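Local coordinates for fucose-specific lectin (Aleuria aurantia, PDB 6GKE), which binds L-fucose, with a strong preference for the alpha-1,6-linked core fucose of glycoproteins, through sites set between adjacent blades of a six-bladed beta-propeller, at residues S61-V66 with R77-V81; Q101-V107 with Y147-W153; K114-L118 with I130-Q135; R177-Y181 with W199-F204. The protein carries 1 engineered substitution. All blocks are in the same frame, centred on the assembly; numbering follows the deposited sequence.

Interactions 1 and 3 are equivalent buried contacts in successive propeller blades: each joins the first two strands of a four-stranded antiparallel sheet by paired backbone hydrogen bonds, and each sends an arginine out to a fucose. Interactions 2 and 4 lie farther from the centre, have no hydrogen bond between their segments and rely on aromatic and aliphatic packing; interaction 2 is partly buried at the sugar-binding rim, interaction 4 buried despite its distance. Interaction 2 spans two blades and shares one fucose with interaction 1, whereas interaction 4 stays within one blade yet touches two fucoses, one shared with interaction 3. Strand 129-134, which carries the second segment of interaction 3, pairs with strand 142-149 of interaction 2.

Interaction 1 of 4, residues S61-V66 with R77-V81; sequences SPLAAV and RVYCV. With FUC (alpha-L-fucopyranose), chain B.
V66 lays its methyl CG2 against CB of R77, 4.0 Å away, the two side chains crossing at a slant, and the same methyl reaches the edge of the Y79 ring. The backbone pairing beneath is regular antiparallel. V66 and R77 form one hydrogen-bonded pair and A64 and Y79 the next, with Y79 N to A64 O at 2.8 Å; A65 and V78 lie between them as a non-hydrogen-bonded pair. At the far end S61 turns its hydroxyl onto the other strand: with OG anti to the backbone N (chi1 175°), it accepts from V81 N at 2.9 Å and donates to the carbonyl of P62, tying the loop that leads into the hairpin to the end of strand 77-81. The arginine chain bends at chi2 (-66°) and carries its guanidinium off to the fucose. There R77 NE donates to fucose O4 at 2.9 Å and R77 NH2 to the ring oxygen O5; Q75 takes a further bond from NH2. E89 holds the hydroxyl of Y79. The hairpin opens the second blade: strand 87-93 flanks 77-81, while A64, V66 and Y79 pack on strand 116-120 and L63 and A65 on strand 10-15.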
# COMPACT_ATOMS: atom_id res chain seq x y z
N SER A 61 11.14 7.08 -1.07
CA SER A 61 12.48 7.32 -1.58
C SER A 61 12.93 6.15 -2.44
O SER A 61 12.74 4.98 -2.09
CB SER A 61 13.46 7.47 -0.44
OG SER A 61 14.80 7.59 -0.92
N PRO A 62 13.67 6.42 -3.53
CA PRO A 62 14.40 5.34 -4.19
C PRO A 62 15.50 4.82 -3.26
O PRO A 62 15.91 5.51 -2.32
CB PRO A 62 14.94 6.01 -5.46
CG PRO A 62 15.16 7.44 -5.02
CD PRO A 62 13.99 7.74 -4.11
N LEU A 63 15.98 3.60 -3.54
CA LEU A 63 17.02 2.95 -2.75
C LEU A 63 17.97 2.21 -3.69
O LEU A 63 17.57 1.69 -4.73
CB LEU A 63 16.43 1.93 -1.77
CG LEU A 63 15.53 2.46 -0.66
CD1 LEU A 63 14.90 1.31 0.10
CD2 LEU A 63 16.29 3.38 0.29
N ALA A 64 19.23 2.12 -3.26
CA ALA A 64 20.23 1.26 -3.87
C ALA A 64 21.25 0.90 -2.79
O ALA A 64 21.35 1.60 -1.80
CB ALA A 64 20.89 1.93 -5.06
N ALA A 65 22.00 -0.18 -2.99
CA ALA A 65 22.98 -0.58 -1.99
C ALA A 65 24.12 -1.37 -2.63
O ALA A 65 23.91 -2.09 -3.61
CB ALA A 65 22.33 -1.40 -0.90
N VAL A 66 25.30 -1.24 -2.03
CA VAL A 66 26.50 -2.01 -2.40
C VAL A 66 27.23 -2.47 -1.14
O VAL A 66 27.03 -1.91 -0.06
CB VAL A 66 27.45 -1.21 -3.30
CG1 VAL A 66 26.81 -0.86 -4.64
CG2 VAL A 66 27.98 0.05 -2.61
N ARG A 77 26.93 0.39 1.84
CA ARG A 77 26.46 1.73 1.55
C ARG A 77 25.04 1.62 1.01
O ARG A 77 24.79 0.83 0.09
CB ARG A 77 27.35 2.44 0.53
CG ARG A 77 28.82 2.51 0.92
CD ARG A 77 29.07 3.38 2.15
NE ARG A 77 30.49 3.49 2.48
CZ ARG A 77 31.16 2.67 3.29
NH1 ARG A 77 30.57 1.64 3.87
NH2 ARG A 77 32.45 2.87 3.51
N VAL A 78 24.12 2.40 1.60
CA VAL A 78 22.74 2.45 1.18
C VAL A 78 22.45 3.88 0.71
O VAL A 78 22.62 4.82 1.47
CB VAL A 78 21.77 2.02 2.29
CG1 VAL A 78 20.32 2.11 1.82
CG2 VAL A 78 22.08 0.62 2.79
N TYR A 79 22.01 4.00 -0.55
CA TYR A 79 21.71 5.28 -1.18
C TYR A 79 20.20 5.51 -1.17
O TYR A 79 19.42 4.58 -1.35
CB TYR A 79 22.29 5.32 -2.60
CG TYR A 79 23.78 5.17 -2.53
CD1 TYR A 79 24.56 6.23 -2.09
CD2 TYR A 79 24.41 3.95 -2.75
CE1 TYR A 79 25.92 6.09 -1.88
CE2 TYR A 79 25.77 3.80 -2.56
CZ TYR A 79 26.53 4.87 -2.10
OH TYR A 79 27.86 4.69 -1.85
N CYS A 80 19.83 6.78 -0.96
CA CYS A 80 18.45 7.18 -0.85
C CYS A 80 18.38 8.68 -1.12
O CYS A 80 19.37 9.29 -1.49
CB CYS A 80 17.90 6.82 0.53
SG CYS A 80 18.73 7.70 1.88
N VAL A 81 17.20 9.28 -0.93
CA VAL A 81 16.95 10.68 -1.13
C VAL A 81 16.31 11.25 0.15
O VAL A 81 15.38 10.62 0.66
CB VAL A 81 16.07 10.80 -2.39
CG1 VAL A 81 15.70 12.23 -2.68
CG2 VAL A 81 16.75 10.17 -3.61
C1 FUC B . 32.89 6.58 3.48
C2 FUC B . 31.68 7.42 3.08
C3 FUC B . 31.82 7.89 1.64
C4 FUC B . 32.05 6.68 0.73
C5 FUC B . 33.30 5.95 1.20
C6 FUC B . 33.64 4.73 0.36
O2 FUC B . 31.55 8.54 3.95
O3 FUC B . 30.68 8.67 1.26
O4 FUC B . 30.96 5.75 0.80
O5 FUC B . 33.12 5.52 2.56

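Interaction 2 of 4, residues Q101-V107 with Y147-W153; sequences QLGSVGV and YVWSGKW. With FUC (alpha-L-fucopyranose), chain B; NDG (2-acetamido-2-deoxy-alpha-D-glucopyranose), chain C.
Y147 takes V107 CG2 over one face of its ring, a CH-pi contact 3.8 Å from the centroid, while CG1 of V105 meets the hydroxyl end at 3.6 Å from OH. L102 CD1 touches the same ring at CD2. Next along the strand, W149 turns its indole to the sugars: in the conformer described, one face lies against C5 and C6 of fucose, the opposite face is covered by the backbone of G151 and K152, and the edge meets the N-acetylglucosamine. Q101 OE1 comes obliquely to this ring. W153 closes the turn. The trans first torsion of L102 (chi1 180°) sends its branch over this indole, where CD1 rests 3.8 Å from the centroid of the five-membered ring; the rim of W149, in the same conformer, approaches the opposite face. V105 CG2 adds a contact to W153 CB. In the plane of the indole, W153 NE1 donates to fucose O3 at 2.8 Å and 165°. Q101 works from the other segment: its backbone N and OE1 both bond fucose O2, and NE2 donates to O7 of the N-acetylglucosamine at 2.9 Å. Apolar packing between neighbouring blades thus helps to set the plane of W153, whose N-H meets fucose O3, and the Q101 amide extends recognition to the second sugar, consistent with the preference for core fucose.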
# COMPACT_ATOMS: atom_id res chain seq x y z
N GLN A 101 29.16 10.55 3.65
CA GLN A 101 29.55 11.88 3.18
C GLN A 101 28.78 12.34 1.93
O GLN A 101 28.82 13.52 1.62
CB GLN A 101 31.04 11.90 2.88
CG GLN A 101 31.90 11.84 4.12
CD GLN A 101 33.34 11.63 3.73
OE1 GLN A 101 33.78 10.51 3.49
NE2 GLN A 101 34.08 12.72 3.62
N LEU A 102 28.10 11.44 1.21
CA LEU A 102 27.54 11.85 -0.09
C LEU A 102 26.49 12.97 0.07
O LEU A 102 26.42 13.86 -0.77
CB LEU A 102 26.95 10.65 -0.83
CG LEU A 102 26.33 10.93 -2.19
CD1 LEU A 102 27.27 11.67 -3.13
CD2 LEU A 102 25.89 9.62 -2.83
N GLY A 103 25.69 12.94 1.13
CA GLY A 103 24.63 13.94 1.32
C GLY A 103 25.16 15.36 1.35
O GLY A 103 24.47 16.29 0.96
N SER A 104 26.40 15.54 1.82
CA SER A 104 27.01 16.86 1.96
C SER A 104 27.39 17.46 0.59
O SER A 104 27.67 18.64 0.51
CB SER A 104 28.22 16.81 2.87
OG SER A 104 29.29 16.10 2.26
N VAL A 105 27.40 16.64 -0.46
CA VAL A 105 27.81 17.11 -1.79
C VAL A 105 26.76 18.04 -2.41
O VAL A 105 27.11 18.98 -3.11
CB VAL A 105 28.13 15.92 -2.72
CG1 VAL A 105 28.41 16.37 -4.15
CG2 VAL A 105 29.29 15.11 -2.17
N GLY A 106 25.47 17.76 -2.18
CA GLY A 106 24.39 18.58 -2.73
C GLY A 106 23.96 18.16 -4.13
O GLY A 106 23.71 19.01 -5.00
N VAL A 107 23.79 16.86 -4.33
CA VAL A 107 23.29 16.34 -5.60
C VAL A 107 21.76 16.29 -5.55
O VAL A 107 21.19 15.49 -4.80
CB VAL A 107 23.87 14.94 -5.89
CG1 VAL A 107 23.34 14.39 -7.21
CG2 VAL A 107 25.40 14.95 -5.89
N TYR A 147 27.31 9.62 -10.22
CA TYR A 147 28.23 10.17 -9.22
C TYR A 147 29.26 9.08 -8.89
O TYR A 147 28.95 7.89 -8.87
CB TYR A 147 27.51 10.77 -7.99
CG TYR A 147 27.90 12.21 -7.79
CD1 TYR A 147 27.38 13.20 -8.62
CD2 TYR A 147 28.90 12.59 -6.90
CE1 TYR A 147 27.82 14.51 -8.56
CE2 TYR A 147 29.35 13.90 -6.83
CZ TYR A 147 28.82 14.86 -7.66
OH TYR A 147 29.26 16.15 -7.63
N VAL A 148 30.49 9.53 -8.66
CA VAL A 148 31.68 8.69 -8.68
C VAL A 148 32.42 8.79 -7.34
O VAL A 148 32.76 9.89 -6.93
CB VAL A 148 32.61 9.19 -9.81
CG1 VAL A 148 33.98 8.52 -9.78
CG2 VAL A 148 31.96 9.04 -11.17
N TRP A 149 32.71 7.64 -6.72
CA TRP A 149 33.65 7.57 -5.60
C TRP A 149 34.82 6.67 -6.00
O TRP A 149 34.66 5.46 -6.07
CB TRP A 149 33.05 7.00 -4.31
CG TRP A 149 34.10 6.79 -3.25
CD1 TRP A 149 35.00 5.76 -3.12
CD2 TRP A 149 34.40 7.70 -2.19
NE1 TRP A 149 35.81 5.97 -2.04
CE2 TRP A 149 35.46 7.16 -1.45
CE3 TRP A 149 33.85 8.92 -1.79
CZ2 TRP A 149 35.99 7.80 -0.33
CZ3 TRP A 149 34.37 9.56 -0.69
CH2 TRP A 149 35.42 9.00 0.04
N SER A 150 35.98 7.28 -6.22
CA SER A 150 37.23 6.54 -6.32
C SER A 150 38.28 7.29 -5.50
O SER A 150 39.39 7.56 -5.95
CB SER A 150 37.64 6.28 -7.77
OG SER A 150 36.80 5.31 -8.40
N GLY A 151 37.88 7.63 -4.26
CA GLY A 151 38.69 8.31 -3.25
C GLY A 151 37.99 9.54 -2.67
O GLY A 151 38.23 9.92 -1.54
N LYS A 152 37.14 10.16 -3.49
CA LYS A 152 36.36 11.36 -3.15
C LYS A 152 35.15 11.35 -4.08
O LYS A 152 35.25 10.80 -5.17
CB LYS A 152 37.14 12.65 -3.44
CG LYS A 152 38.42 12.88 -2.65
CD LYS A 152 38.17 13.17 -1.20
CE LYS A 152 39.44 13.27 -0.38
NZ LYS A 152 40.21 14.50 -0.70
N TRP A 153 34.04 11.96 -3.68
CA TRP A 153 32.88 12.05 -4.56
C TRP A 153 33.10 13.14 -5.62
O TRP A 153 33.44 14.27 -5.30
CB TRP A 153 31.60 12.35 -3.78
CG TRP A 153 31.10 11.18 -2.99
CD1 TRP A 153 31.11 11.06 -1.63
CD2 TRP A 153 30.50 9.98 -3.50
NE1 TRP A 153 30.58 9.86 -1.26
CE2 TRP A 153 30.18 9.18 -2.39
CE3 TRP A 153 30.18 9.51 -4.78
CZ2 TRP A 153 29.58 7.93 -2.52
CZ3 TRP A 153 29.57 8.28 -4.91
CH2 TRP A 153 29.28 7.50 -3.79
C1 FUC B . 32.89 6.58 3.48
C2 FUC B . 31.68 7.42 3.08
C3 FUC B . 31.82 7.89 1.64
C4 FUC B . 32.05 6.68 0.73
C5 FUC B . 33.30 5.95 1.20
C6 FUC B . 33.64 4.73 0.36
O2 FUC B . 31.55 8.54 3.95
O3 FUC B . 30.68 8.67 1.26
O4 FUC B . 30.96 5.75 0.80
O5 FUC B . 33.12 5.52 2.56
C1 NDG C . 37.63 9.62 3.06
C2 NDG C . 37.18 10.69 4.04
C3 NDG C . 36.92 10.06 5.41
C4 NDG C . 35.93 8.91 5.27
C5 NDG C . 36.36 7.91 4.20
C6 NDG C . 35.27 6.87 3.94
C7 NDG C . 37.95 13.00 3.70
C8 NDG C . 39.08 13.98 3.92
O5 NDG C . 36.64 8.60 2.98
O3 NDG C . 36.38 11.05 6.29
O4 NDG C . 35.78 8.22 6.52
O6 NDG C . 34.02 7.45 3.52
O7 NDG C . 36.92 13.35 3.14
N2 NDG C . 38.16 11.76 4.16
O1 NDG C . 38.88 9.05 3.49

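Interaction 3 of 4, residues K114-L118 with I130-Q135; sequences KLAAL and IRVYYQ. With FUC (alpha-L-fucopyranose), chain E.
Strands 116-118 and 130-134 run antiparallel at 166°, with A116-Y133 and L118-R131 as hydrogen-bonded pairs on either side of the non-hydrogen-bonded pair A117-V132; Y133 N to A116 O is the shortest of the four bonds at 2.8 Å. L118 carries much of the side-chain contact. Its CG stands between the backbone N and the carbonyl carbon (chi1 60°), so that CD1 crosses the aliphatic stem of R131 at a slant, 3.7 Å from its CG, and CD2 comes obliquely to the Y133 ring, 4.1 Å from CE2. These are the first two strands of the third propeller blade, and R131 runs from them to the sugar site between this blade and the next. Beyond the stem, R131 NE donates to fucose O4, which lies near the guanidinium plane, and R131 NH2 to fucose O5 at 2.9 Å, nearly straight at 163°. NH1 donates to I130 O from above the carbonyl plane, and to S150 OG, bonds that would limit rotation of the guanidinium; E146 and W199 bind the same fucose. At the other end L115 CD2 packs on CB of Y134 at 3.6 Å, and one water bridges K114 N to Q135 OE1, while Q135 NE2 bonds T162.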
# COMPACT_ATOMS: atom_id res chain seq x y z
N LYS A 114 14.62 6.88 -9.90
CA LYS A 114 15.11 5.68 -9.25
C LYS A 114 16.60 5.85 -8.98
O LYS A 114 17.22 6.82 -9.42
CB LYS A 114 14.76 4.45 -10.09
CG LYS A 114 13.30 4.38 -10.51
CD LYS A 114 12.31 4.55 -9.37
CE LYS A 114 10.87 4.55 -9.84
NZ LYS A 114 10.54 5.76 -10.63
N LEU A 115 17.18 4.90 -8.24
CA LEU A 115 18.61 4.88 -7.98
C LEU A 115 19.16 3.49 -8.29
O LEU A 115 18.51 2.48 -8.01
CB LEU A 115 18.92 5.19 -6.51
CG LEU A 115 18.61 6.60 -6.03
CD1 LEU A 115 18.87 6.71 -4.53
CD2 LEU A 115 19.42 7.65 -6.78
N ALA A 116 20.40 3.46 -8.79
CA ALA A 116 21.15 2.23 -8.88
C ALA A 116 22.57 2.51 -8.43
O ALA A 116 23.03 3.65 -8.48
CB ALA A 116 21.12 1.68 -10.29
N ALA A 117 23.27 1.46 -8.01
CA ALA A 117 24.65 1.62 -7.62
C ALA A 117 25.41 0.34 -7.94
O ALA A 117 24.85 -0.75 -7.96
CB ALA A 117 24.77 1.96 -6.15
N LEU A 118 26.72 0.51 -8.16
CA LEU A 118 27.63 -0.61 -8.32
C LEU A 118 28.93 -0.29 -7.59
O LEU A 118 29.21 0.85 -7.22
CB LEU A 118 27.86 -0.93 -9.81
CG LEU A 118 28.47 0.18 -10.68
CD1 LEU A 118 29.96 0.38 -10.43
CD2 LEU A 118 28.23 -0.13 -12.15
N ILE A 130 32.96 3.15 -6.24
CA ILE A 130 31.50 3.15 -6.22
C ILE A 130 31.00 4.06 -7.34
O ILE A 130 31.58 5.11 -7.58
CB ILE A 130 30.94 3.60 -4.85
CG1 ILE A 130 31.53 2.79 -3.69
CG2 ILE A 130 29.42 3.56 -4.84
CD1 ILE A 130 31.28 3.40 -2.34
N ARG A 131 29.90 3.66 -7.97
CA ARG A 131 29.21 4.52 -8.93
C ARG A 131 27.72 4.48 -8.58
O ARG A 131 27.17 3.40 -8.36
CB ARG A 131 29.44 4.06 -10.37
CG ARG A 131 30.91 3.94 -10.77
CD ARG A 131 31.60 5.29 -10.87
NE ARG A 131 32.98 5.22 -11.34
CZ ARG A 131 34.07 5.14 -10.57
NH1 ARG A 131 33.96 4.95 -9.26
NH2 ARG A 131 35.27 5.25 -11.11
N VAL A 132 27.10 5.66 -8.55
CA VAL A 132 25.69 5.82 -8.23
C VAL A 132 25.01 6.50 -9.42
O VAL A 132 25.52 7.50 -9.93
CB VAL A 132 25.50 6.63 -6.94
CG1 VAL A 132 24.02 6.79 -6.61
CG2 VAL A 132 26.24 6.00 -5.77
N TYR A 133 23.86 5.96 -9.83
CA TYR A 133 23.13 6.42 -11.00
C TYR A 133 21.76 6.94 -10.57
O TYR A 133 21.08 6.32 -9.75
CB TYR A 133 23.01 5.29 -12.04
CG TYR A 133 24.37 4.82 -12.47
CD1 TYR A 133 25.04 5.45 -13.51
CD2 TYR A 133 25.04 3.83 -11.77
CE1 TYR A 133 26.34 5.09 -13.85
CE2 TYR A 133 26.33 3.47 -12.10
CZ TYR A 133 26.99 4.10 -13.13
OH TYR A 133 28.28 3.74 -13.43
N TYR A 134 21.39 8.09 -11.13
CA TYR A 134 20.20 8.82 -10.73
C TYR A 134 19.75 9.70 -11.89
O TYR A 134 20.47 9.87 -12.87
CB TYR A 134 20.49 9.69 -9.49
CG TYR A 134 21.49 10.80 -9.75
CD1 TYR A 134 22.85 10.55 -9.78
CD2 TYR A 134 21.07 12.09 -10.00
CE1 TYR A 134 23.77 11.56 -10.06
CE2 TYR A 134 21.97 13.11 -10.27
CZ TYR A 134 23.32 12.85 -10.30
OH TYR A 134 24.22 13.84 -10.58
N GLN A 135 18.57 10.30 -11.76
CA GLN A 135 18.09 11.28 -12.72
C GLN A 135 17.84 12.60 -12.01
O GLN A 135 17.47 12.64 -10.84
CB GLN A 135 16.83 10.79 -13.42
CG GLN A 135 17.10 9.50 -14.18
CD GLN A 135 16.02 9.20 -15.20
OE1 GLN A 135 14.93 8.75 -14.86
NE2 GLN A 135 16.33 9.47 -16.46
C1 FUC E . 35.26 7.47 -14.14
C2 FUC E . 33.92 8.07 -14.55
C3 FUC E . 33.32 7.24 -15.69
C4 FUC E . 33.23 5.76 -15.27
C5 FUC E . 34.64 5.30 -14.95
C6 FUC E . 34.70 3.83 -14.58
O1 FUC E . 36.18 7.72 -15.21
O2 FUC E . 34.09 9.45 -14.92
O3 FUC E . 32.05 7.76 -16.08
O4 FUC E . 32.43 5.58 -14.10
O5 FUC E . 35.16 6.07 -13.87
O HOH W 1 14.78 7.03 -12.68

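Interaction 4 of 4, residues R177-Y181 with W199-F204; sequences RLRIY and WYVGGF. With FUC (alpha-L-fucopyranose), chain F; FUC (alpha-L-fucopyranose), chain E.
L178 turns CD1 to the six-membered end of the W199 indole, 4.0 Å from CH2, and the same methyl also lies by O4 and C6 of a fucose. That sugar receives the tryptophan's N-H in the ring plane, NE1 to O3 at 2.9 Å, so leucine and indole line one site together. R179 points its CB off the other segment, but a kink at the CB-CG bond (-65°) returns the guanidinium beside Y200, the two planes 67° apart. NH2 and the tyrosine OH stand 3.4 Å apart without a bond; D195 joins them, with a salt bridge to R179 and a hydrogen bond from Y200. The arginine serves a second fucose, NE giving to O4 and NH2 to O5 at 2.8 Å, while G203 N donates to O2 of that sugar. I180 CG1 meets W199 CH2 at 3.7 Å, coming obliquely to the ring. CD2 of F204 lies near the plane of the Y181 ring at its rim, the two rings meeting obliquely (planes 76° apart), and E191 holds the Y181 hydroxyl. Between the segments runs strand 188-194 of the fourth blade. L178, I180 and W199 pack on Y133 of the preceding blade, and Y181 and F204 on strand 224-230 of the following one.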
# COMPACT_ATOMS: atom_id res chain seq x y z
N ARG A 177 34.74 -2.35 -15.37
CA ARG A 177 33.93 -2.63 -16.55
C ARG A 177 32.46 -2.60 -16.12
O ARG A 177 32.04 -3.44 -15.31
CB ARG A 177 34.25 -3.99 -17.17
CG ARG A 177 35.60 -4.08 -17.87
CD ARG A 177 35.84 -5.47 -18.44
NE ARG A 177 34.94 -5.79 -19.54
CZ ARG A 177 34.63 -7.02 -19.93
NH1 ARG A 177 35.03 -8.06 -19.21
NH2 ARG A 177 33.93 -7.22 -21.03
N LEU A 178 31.71 -1.64 -16.66
CA LEU A 178 30.39 -1.31 -16.14
C LEU A 178 29.32 -1.52 -17.21
O LEU A 178 29.55 -1.21 -18.38
CB LEU A 178 30.34 0.16 -15.72
CG LEU A 178 31.54 0.67 -14.92
CD1 LEU A 178 31.30 2.12 -14.51
CD2 LEU A 178 31.83 -0.20 -13.70
N ARG A 179 28.15 -2.00 -16.78
CA ARG A 179 27.00 -2.11 -17.66
C ARG A 179 25.78 -1.54 -16.93
O ARG A 179 25.48 -1.94 -15.80
CB ARG A 179 26.74 -3.56 -18.08
CG ARG A 179 27.86 -4.18 -18.91
CD ARG A 179 28.05 -3.52 -20.27
NE ARG A 179 29.07 -4.18 -21.08
CZ ARG A 179 30.37 -3.88 -21.06
NH1 ARG A 179 30.85 -2.96 -20.23
NH2 ARG A 179 31.19 -4.52 -21.88
N ILE A 180 25.10 -0.60 -17.60
CA ILE A 180 23.95 0.12 -17.06
C ILE A 180 22.76 -0.16 -17.97
O ILE A 180 22.88 -0.04 -19.19
CB ILE A 180 24.23 1.63 -16.98
CG1 ILE A 180 25.58 1.95 -16.34
CG2 ILE A 180 23.06 2.34 -16.29
CD1 ILE A 180 25.78 1.43 -14.93
N TYR A 181 21.63 -0.53 -17.36
CA TYR A 181 20.41 -0.90 -18.07
C TYR A 181 19.31 0.07 -17.66
O TYR A 181 19.16 0.40 -16.50
CB TYR A 181 20.03 -2.36 -17.76
CG TYR A 181 21.12 -3.30 -18.16
CD1 TYR A 181 21.22 -3.76 -19.46
CD2 TYR A 181 22.13 -3.63 -17.27
CE1 TYR A 181 22.29 -4.55 -19.87
CE2 TYR A 181 23.20 -4.43 -17.66
CZ TYR A 181 23.28 -4.88 -18.96
OH TYR A 181 24.36 -5.63 -19.35
N TRP A 199 32.28 5.69 -22.54
CA TRP A 199 30.97 5.08 -22.58
C TRP A 199 30.56 4.81 -24.02
O TRP A 199 30.77 5.66 -24.90
CB TRP A 199 29.92 5.97 -21.90
CG TRP A 199 30.04 6.00 -20.41
CD1 TRP A 199 30.66 6.95 -19.65
CD2 TRP A 199 29.52 5.02 -19.50
NE1 TRP A 199 30.57 6.62 -18.33
CE2 TRP A 199 29.89 5.44 -18.20
CE3 TRP A 199 28.79 3.84 -19.64
CZ2 TRP A 199 29.54 4.71 -17.06
CZ3 TRP A 199 28.45 3.12 -18.52
CH2 TRP A 199 28.82 3.56 -17.24
N TYR A 200 29.91 3.67 -24.25
CA TYR A 200 29.38 3.37 -25.57
C TYR A 200 28.06 2.61 -25.43
O TYR A 200 27.77 1.99 -24.41
CB TYR A 200 30.39 2.59 -26.41
CG TYR A 200 30.73 1.20 -25.92
CD1 TYR A 200 29.99 0.10 -26.33
CD2 TYR A 200 31.80 0.99 -25.08
CE1 TYR A 200 30.32 -1.18 -25.91
CE2 TYR A 200 32.14 -0.29 -24.64
CZ TYR A 200 31.39 -1.38 -25.06
OH TYR A 200 31.70 -2.64 -24.66
N VAL A 201 27.26 2.68 -26.50
CA VAL A 201 25.96 2.03 -26.53
C VAL A 201 26.16 0.52 -26.70
O VAL A 201 26.83 0.08 -27.63
CB VAL A 201 25.08 2.61 -27.66
CG1 VAL A 201 23.78 1.85 -27.81
CG2 VAL A 201 24.82 4.10 -27.45
N GLY A 202 25.57 -0.25 -25.79
CA GLY A 202 25.68 -1.70 -25.81
C GLY A 202 24.74 -2.34 -26.81
O GLY A 202 23.79 -1.73 -27.31
N GLY A 203 24.99 -3.63 -27.07
CA GLY A 203 24.22 -4.39 -28.04
C GLY A 203 22.89 -4.91 -27.50
O GLY A 203 22.04 -5.31 -28.28
N PHE A 204 22.70 -4.93 -26.17
CA PHE A 204 21.49 -5.49 -25.59
C PHE A 204 20.30 -4.55 -25.80
O PHE A 204 20.38 -3.37 -25.52
CB PHE A 204 21.64 -5.71 -24.09
CG PHE A 204 20.36 -6.18 -23.45
CD1 PHE A 204 19.87 -7.45 -23.73
CD2 PHE A 204 19.61 -5.36 -22.62
CE1 PHE A 204 18.68 -7.89 -23.18
CE2 PHE A 204 18.42 -5.80 -22.07
CZ PHE A 204 17.97 -7.07 -22.34
C1 FUC F . 29.41 -5.51 -24.99
C2 FUC F . 27.91 -5.26 -25.04
C3 FUC F . 27.15 -6.55 -24.73
C4 FUC F . 27.61 -7.10 -23.38
C5 FUC F . 29.11 -7.35 -23.45
C6 FUC F . 29.68 -7.89 -22.15
O1 FUC F . 29.74 -6.34 -26.09
O2 FUC F . 27.56 -4.74 -26.33
O3 FUC F . 25.74 -6.33 -24.79
O4 FUC F . 27.39 -6.15 -22.33
O5 FUC F . 29.79 -6.12 -23.75
C1 FUC E . 35.26 7.47 -14.14
C2 FUC E . 33.92 8.07 -14.55
C3 FUC E . 33.32 7.24 -15.69
C4 FUC E . 33.23 5.76 -15.27
C5 FUC E . 34.64 5.30 -14.95
C6 FUC E . 34.70 3.83 -14.58
O1 FUC E . 36.18 7.72 -15.21
O2 FUC E . 34.09 9.45 -14.92
O3 FUC E . 32.05 7.76 -16.08
O4 FUC E . 32.43 5.58 -14.10
O5 FUC E . 35.16 6.07 -13.87